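Local coordinates for uncharacterized protein (Bacteroides eggerthii, PDB 4FTD), which is of unknown function but pairs a six-bladed beta-propeller with an immunoglobulin-like region and may act in carbohydrate metabolism, at residues 139-153 with 190-204. Numbering follows the deposited sequence.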
loop_
_atom_site.group_PDB
_atom_site.type_symbol
_atom_site.label_atom_id
_atom_site.label_comp_id
_atom_site.label_asym_id
_atom_site.label_seq_id
_atom_site.Cartn_x
_atom_site.Cartn_y
_atom_site.Cartn_z
ATOM N N ARG A 139 -13.777 16.221 -4.776
ATOM C CA ARG A 139 -13.834 15.328 -3.588
ATOM C C ARG A 139 -13.305 13.939 -3.849
ATOM O O ARG A 139 -13.325 13.063 -2.981
ATOM C CB ARG A 139 -15.271 15.248 -3.098
ATOM C CG ARG A 139 -15.792 16.598 -2.699
ATOM C CD ARG A 139 -17.172 16.540 -2.070
ATOM N NE ARG A 139 -17.602 17.932 -1.829
ATOM C CZ ARG A 139 -18.698 18.267 -1.152
ATOM N NH1 ARG A 139 -19.460 17.347 -0.622
ATOM N NH2 ARG A 139 -19.042 19.529 -1.013
ATOM N N CYS A 140 -12.757 13.729 -5.037
ATOM C CA CYS A 140 -12.279 12.429 -5.408
ATOM C C CYS A 140 -11.196 12.464 -6.467
ATOM O O CYS A 140 -11.303 13.192 -7.437
ATOM C CB CYS A 140 -13.423 11.630 -5.978
ATOM S SG CYS A 140 -13.158 9.848 -6.243
ATOM N N ALA A 141 -10.211 11.605 -6.275
ATOM C CA ALA A 141 -9.157 11.319 -7.226
ATOM C C ALA A 141 -8.849 9.825 -7.147
ATOM O O ALA A 141 -9.077 9.185 -6.124
ATOM C CB ALA A 141 -7.894 12.201 -6.941
ATOM N N SER A 142 -8.384 9.251 -8.251
ATOM C CA SER A 142 -8.057 7.853 -8.339
ATOM C C SER A 142 -6.778 7.697 -9.212
ATOM O O SER A 142 -6.398 8.614 -9.909
ATOM C CB SER A 142 -9.248 7.079 -8.923
ATOM O OG SER A 142 -8.997 5.677 -9.035
ATOM N N TYR A 143 -6.106 6.567 -9.084
ATOM C CA TYR A 143 -4.796 6.321 -9.711
ATOM C C TYR A 143 -4.680 4.874 -10.115
ATOM O O TYR A 143 -5.159 4.023 -9.420
ATOM C CB TYR A 143 -3.715 6.683 -8.722
ATOM C CG TYR A 143 -2.323 6.085 -8.923
ATOM C CD1 TYR A 143 -1.969 4.881 -8.297
ATOM C CD2 TYR A 143 -1.343 6.759 -9.619
ATOM C CE1 TYR A 143 -0.707 4.345 -8.423
ATOM C CE2 TYR A 143 -0.043 6.235 -9.720
ATOM C CZ TYR A 143 0.245 5.024 -9.117
ATOM O OH TYR A 143 1.460 4.475 -9.215
ATOM N N ASP A 144 -4.064 4.599 -11.246
ATOM C CA ASP A 144 -3.829 3.236 -11.678
ATOM C C ASP A 144 -2.401 2.994 -12.186
ATOM O O ASP A 144 -2.171 2.005 -12.832
ATOM C CB ASP A 144 -4.831 2.866 -12.770
ATOM C CG ASP A 144 -4.643 3.659 -14.046
ATOM O OD1 ASP A 144 -3.732 4.516 -14.144
ATOM O OD2 ASP A 144 -5.451 3.449 -14.951
ATOM N N GLY A 145 -1.476 3.923 -11.961
ATOM C CA GLY A 145 -0.095 3.776 -12.425
ATOM C C GLY A 145 0.186 4.545 -13.701
ATOM O O GLY A 145 1.297 4.977 -13.916
ATOM N N GLU A 146 -0.823 4.695 -14.551
ATOM C CA GLU A 146 -0.685 5.370 -15.835
ATOM C C GLU A 146 -1.248 6.789 -15.726
ATOM O O GLU A 146 -0.643 7.715 -16.226
ATOM C CB GLU A 146 -1.391 4.568 -16.917
ATOM C CG GLU A 146 -1.217 5.162 -18.303
ATOM C CD GLU A 146 -1.960 4.410 -19.408
ATOM O OE1 GLU A 146 -2.899 3.622 -19.113
ATOM O OE2 GLU A 146 -1.598 4.628 -20.587
ATOM N N HIS A 147 -2.420 6.943 -15.090
ATOM C CA HIS A 147 -3.000 8.256 -14.866
ATOM C C HIS A 147 -3.451 8.461 -13.425
ATOM O O HIS A 147 -3.708 7.519 -12.713
ATOM C CB HIS A 147 -4.266 8.455 -15.709
ATOM C CG HIS A 147 -4.039 8.375 -17.183
ATOM N ND1 HIS A 147 -4.301 7.234 -17.909
ATOM C CD2 HIS A 147 -3.582 9.292 -18.062
ATOM C CE1 HIS A 147 -4.033 7.468 -19.181
ATOM N NE2 HIS A 147 -3.591 8.704 -19.298
ATOM N N VAL A 148 -3.641 9.722 -13.094
ATOM C CA VAL A 148 -4.432 10.175 -11.944
ATOM C C VAL A 148 -5.725 10.798 -12.537
ATOM O O VAL A 148 -5.665 11.611 -13.438
ATOM C CB VAL A 148 -3.692 11.198 -11.103
ATOM C CG1 VAL A 148 -4.617 11.880 -10.058
ATOM C CG2 VAL A 148 -2.490 10.511 -10.452
ATOM N N LEU A 149 -6.874 10.358 -12.055
ATOM C CA LEU A 149 -8.186 10.921 -12.376
ATOM C C LEU A 149 -8.527 11.921 -11.274
ATOM O O LEU A 149 -8.411 11.582 -10.097
ATOM C CB LEU A 149 -9.242 9.812 -12.427
ATOM C CG LEU A 149 -10.743 10.201 -12.374
ATOM C CD1 LEU A 149 -11.103 10.976 -13.653
ATOM C CD2 LEU A 149 -11.637 8.965 -12.136
ATOM N N VAL A 150 -8.902 13.150 -11.662
ATOM C CA VAL A 150 -9.314 14.194 -10.751
ATOM C C VAL A 150 -10.768 14.515 -11.078
ATOM O O VAL A 150 -11.068 14.872 -12.214
ATOM C CB VAL A 150 -8.463 15.450 -10.887
ATOM C CG1 VAL A 150 -8.977 16.468 -9.883
ATOM C CG2 VAL A 150 -6.992 15.078 -10.677
ATOM N N VAL A 151 -11.689 14.281 -10.116
ATOM C CA VAL A 151 -13.126 14.420 -10.405
ATOM C C VAL A 151 -13.492 15.839 -9.976
ATOM O O VAL A 151 -14.143 16.071 -8.974
ATOM C CB VAL A 151 -14.006 13.345 -9.726
ATOM C CG1 VAL A 151 -15.464 13.501 -10.184
ATOM C CG2 VAL A 151 -13.446 11.964 -10.015
ATOM N N SER A 152 -13.036 16.796 -10.769
ATOM C CA SER A 152 -13.274 18.185 -10.463
ATOM C C SER A 152 -14.597 18.698 -11.055
ATOM O O SER A 152 -14.919 18.431 -12.185
ATOM C CB SER A 152 -12.123 19.059 -10.985
ATOM O OG SER A 152 -11.886 18.810 -12.349
ATOM N N ARG A 153 -15.387 19.346 -10.210
ATOM C CA ARG A 153 -16.558 20.067 -10.665
ATOM C C ARG A 153 -16.038 21.501 -10.929
ATOM O O ARG A 153 -15.218 22.011 -10.183
ATOM C CB ARG A 153 -17.638 20.102 -9.595
ATOM C CG ARG A 153 -18.396 18.781 -9.454
ATOM C CD ARG A 153 -19.552 18.985 -8.493
ATOM N NE ARG A 153 -19.003 19.018 -7.143
ATOM C CZ ARG A 153 -19.389 19.822 -6.143
ATOM N NH1 ARG A 153 -20.316 20.758 -6.295
ATOM N NH2 ARG A 153 -18.779 19.716 -4.970
ATOM N N TYR A 190 -25.366 16.928 -7.900
ATOM C CA TYR A 190 -24.091 17.199 -8.577
ATOM C C TYR A 190 -24.037 16.292 -9.769
ATOM O O TYR A 190 -24.449 15.117 -9.717
ATOM C CB TYR A 190 -22.817 16.950 -7.744
ATOM C CG TYR A 190 -22.713 17.602 -6.366
ATOM C CD1 TYR A 190 -23.433 18.717 -6.016
ATOM C CD2 TYR A 190 -21.759 17.124 -5.426
ATOM C CE1 TYR A 190 -23.305 19.306 -4.752
ATOM C CE2 TYR A 190 -21.623 17.711 -4.164
ATOM C CZ TYR A 190 -22.406 18.812 -3.831
ATOM O OH TYR A 190 -22.326 19.409 -2.569
ATOM N N ASP A 191 -23.546 16.809 -10.871
ATOM C CA ASP A 191 -23.446 15.992 -12.093
ATOM C C ASP A 191 -22.483 14.801 -11.911
ATOM O O ASP A 191 -22.595 13.806 -12.565
ATOM C CB ASP A 191 -22.909 16.839 -13.215
ATOM C CG ASP A 191 -23.902 17.916 -13.699
ATOM O OD1 ASP A 191 -25.118 17.781 -13.518
ATOM O OD2 ASP A 191 -23.396 18.887 -14.282
ATOM N N TYR A 192 -21.428 15.024 -11.140
ATOM C CA TYR A 192 -20.448 14.012 -10.775
ATOM C C TYR A 192 -19.825 14.420 -9.424
ATOM O O TYR A 192 -19.815 15.591 -9.040
ATOM C CB TYR A 192 -19.412 13.751 -11.842
ATOM C CG TYR A 192 -19.122 14.972 -12.678
ATOM C CD1 TYR A 192 -18.300 15.973 -12.187
ATOM C CD2 TYR A 192 -19.699 15.130 -13.924
ATOM C CE1 TYR A 192 -18.093 17.133 -12.906
ATOM C CE2 TYR A 192 -19.470 16.300 -14.684
ATOM C CZ TYR A 192 -18.674 17.275 -14.148
ATOM O OH TYR A 192 -18.406 18.413 -14.792
ATOM N N ASN A 193 -19.309 13.417 -8.743
ATOM C CA ASN A 193 -18.767 13.556 -7.412
ATOM C C ASN A 193 -17.718 12.517 -7.136
ATOM O O ASN A 193 -16.562 12.867 -6.978
ATOM C CB ASN A 193 -19.881 13.516 -6.389
ATOM C CG ASN A 193 -19.432 13.993 -4.996
ATOM O OD1 ASN A 193 -18.766 15.018 -4.901
ATOM N ND2 ASN A 193 -19.817 13.276 -3.920
HETATM N N MSE A 194 -18.068 11.222 -7.130
HETATM C CA MSE A 194 -17.040 10.154 -6.943
HETATM C C MSE A 194 -16.694 9.569 -8.306
HETATM O O MSE A 194 -17.396 9.767 -9.259
HETATM C CB MSE A 194 -17.587 9.033 -6.060
HETATM C CG MSE A 194 -17.913 9.484 -4.678
HETATM SE SE MSE A 194 -16.234 9.977 -3.681
HETATM C CE MSE A 194 -16.426 11.932 -3.419
ATOM N N GLY A 195 -15.600 8.824 -8.371
ATOM C CA GLY A 195 -15.288 8.066 -9.578
ATOM C C GLY A 195 -14.084 7.182 -9.309
ATOM O O GLY A 195 -13.548 7.197 -8.201
ATOM N N ALA A 196 -13.594 6.534 -10.341
ATOM C CA ALA A 196 -12.492 5.604 -10.197
ATOM C C ALA A 196 -11.925 5.306 -11.587
ATOM O O ALA A 196 -12.640 5.306 -12.601
ATOM C CB ALA A 196 -12.988 4.310 -9.517
ATOM N N LEU A 197 -10.648 4.975 -11.582
ATOM C CA LEU A 197 -9.924 4.375 -12.680
ATOM C C LEU A 197 -9.794 2.869 -12.384
ATOM O O LEU A 197 -9.276 2.472 -11.353
ATOM C CB LEU A 197 -8.539 4.978 -12.774
ATOM C CG LEU A 197 -8.308 6.280 -13.467
ATOM C CD1 LEU A 197 -6.853 6.768 -13.230
ATOM C CD2 LEU A 197 -8.593 6.112 -14.953
ATOM N N ILE A 198 -10.323 2.036 -13.260
ATOM C CA ILE A 198 -10.353 0.589 -13.070
ATOM C C ILE A 198 -10.227 -0.052 -14.443
ATOM O O ILE A 198 -10.998 0.274 -15.341
ATOM C CB ILE A 198 -11.653 0.120 -12.422
ATOM C CG1 ILE A 198 -11.859 0.870 -11.087
ATOM C CG2 ILE A 198 -11.585 -1.384 -12.148
ATOM C CD1 ILE A 198 -12.997 0.389 -10.258
ATOM N N ASN A 199 -9.254 -0.955 -14.593
ATOM C CA ASN A 199 -9.038 -1.715 -15.834
ATOM C C ASN A 199 -8.785 -0.820 -17.014
ATOM O O ASN A 199 -9.125 -1.142 -18.128
ATOM C CB ASN A 199 -10.237 -2.680 -16.119
ATOM C CG ASN A 199 -10.471 -3.696 -15.002
ATOM O OD1 ASN A 199 -9.520 -4.237 -14.445
ATOM N ND2 ASN A 199 -11.740 -3.969 -14.679
ATOM N N GLY A 200 -8.195 0.343 -16.788
ATOM C CA GLY A 200 -8.013 1.301 -17.869
ATOM C C GLY A 200 -9.261 2.111 -18.264
ATOM O O GLY A 200 -9.206 2.858 -19.228
ATOM N N HIS A 201 -10.376 1.927 -17.554
ATOM C CA HIS A 201 -11.613 2.648 -17.817
ATOM C C HIS A 201 -11.856 3.684 -16.737
ATOM O O HIS A 201 -11.388 3.535 -15.618
ATOM C CB HIS A 201 -12.795 1.671 -17.782
ATOM C CG HIS A 201 -12.560 0.430 -18.574
ATOM N ND1 HIS A 201 -12.179 0.456 -19.901
ATOM C CD2 HIS A 201 -12.608 -0.869 -18.222
ATOM C CE1 HIS A 201 -12.008 -0.782 -20.329
ATOM N NE2 HIS A 201 -12.284 -1.607 -19.336
ATOM N N VAL A 202 -12.647 4.698 -17.064
ATOM C CA VAL A 202 -13.085 5.675 -16.095
ATOM C C VAL A 202 -14.564 5.445 -15.760
ATOM O O VAL A 202 -15.401 5.188 -16.646
ATOM C CB VAL A 202 -12.886 7.102 -16.600
ATOM C CG1 VAL A 202 -13.371 8.096 -15.543
ATOM C CG2 VAL A 202 -11.422 7.299 -16.965
ATOM N N TYR A 203 -14.852 5.500 -14.466
ATOM C CA TYR A 203 -16.200 5.504 -13.957
ATOM C C TYR A 203 -16.423 6.778 -13.175
ATOM O O TYR A 203 -15.576 7.127 -12.367
ATOM C CB TYR A 203 -16.390 4.371 -12.975
ATOM C CG TYR A 203 -16.339 2.986 -13.590
ATOM C CD1 TYR A 203 -15.103 2.361 -13.858
ATOM C CD2 TYR A 203 -17.489 2.328 -13.928
ATOM C CE1 TYR A 203 -15.064 1.091 -14.460
ATOM C CE2 TYR A 203 -17.449 1.070 -14.480
ATOM C CZ TYR A 203 -16.234 0.457 -14.735
ATOM O OH TYR A 203 -16.182 -0.766 -15.360
ATOM N N LEU A 204 -17.564 7.433 -13.373
ATOM C CA LEU A 204 -17.988 8.526 -12.516
ATOM C C LEU A 204 -19.426 8.292 -12.066
ATOM O O LEU A 204 -20.211 7.722 -12.783
ATOM C CB LEU A 204 -17.902 9.876 -13.227
ATOM C CG LEU A 204 -16.575 10.467 -13.740
ATOM C CD1 LEU A 204 -16.823 11.850 -14.282
ATOM C CD2 LEU A 204 -15.521 10.506 -12.658
HETATM O O HOH W 1 -15.567 15.402 -6.816
HETATM O O HOH W 2 -19.448 14.176 -1.006
HETATM O O HOH W 3 -9.544 2.586 -8.443
HETATM O O HOH W 4 -7.250 1.413 -14.432
HETATM O O HOH W 5 -17.363 17.201 -5.763
#
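One face of the Y190 ring carries the guanidinium of R153, stacked flat with the planes at 6°, a cation-pi pair. Near the ring plane, at its edge, stands NH1 of R139; the R139 guanidinium is about perpendicular to the ring, has Y190 CE2 over one face near the rim, and is held through NE by N136 O. This stack closes one end of the interface between the innermost hairpins of two adjacent beta-propeller blades, strands 139-143 and 192-198 running nearly parallel. The bend of R153 at chi3 (-76°) folds its chain back over the tyrosine, while its CD packs 3.4 Å from the buried carbonyl O of Y192. With an alanine at Y190, the R153 guanidinium would probably lose its aromatic platform and be less restrained, the gap beside R139 left unfilled. Between the arginines, a water bridges R153 NE and N193 OD1, and the N193 amide is tied to G246 by its ND2. Further along, L149 and V151 fill the space between the sheets: V151 CG2 meets L204 CD2 at 3.7 Å, and L149 CB lies against L197 CG. The S142 hydroxyl, also hydrogen-bonded to D415 of strand 412-420, accepts an almost straight bond from L197 N, 3.1 Å and 176° to OG.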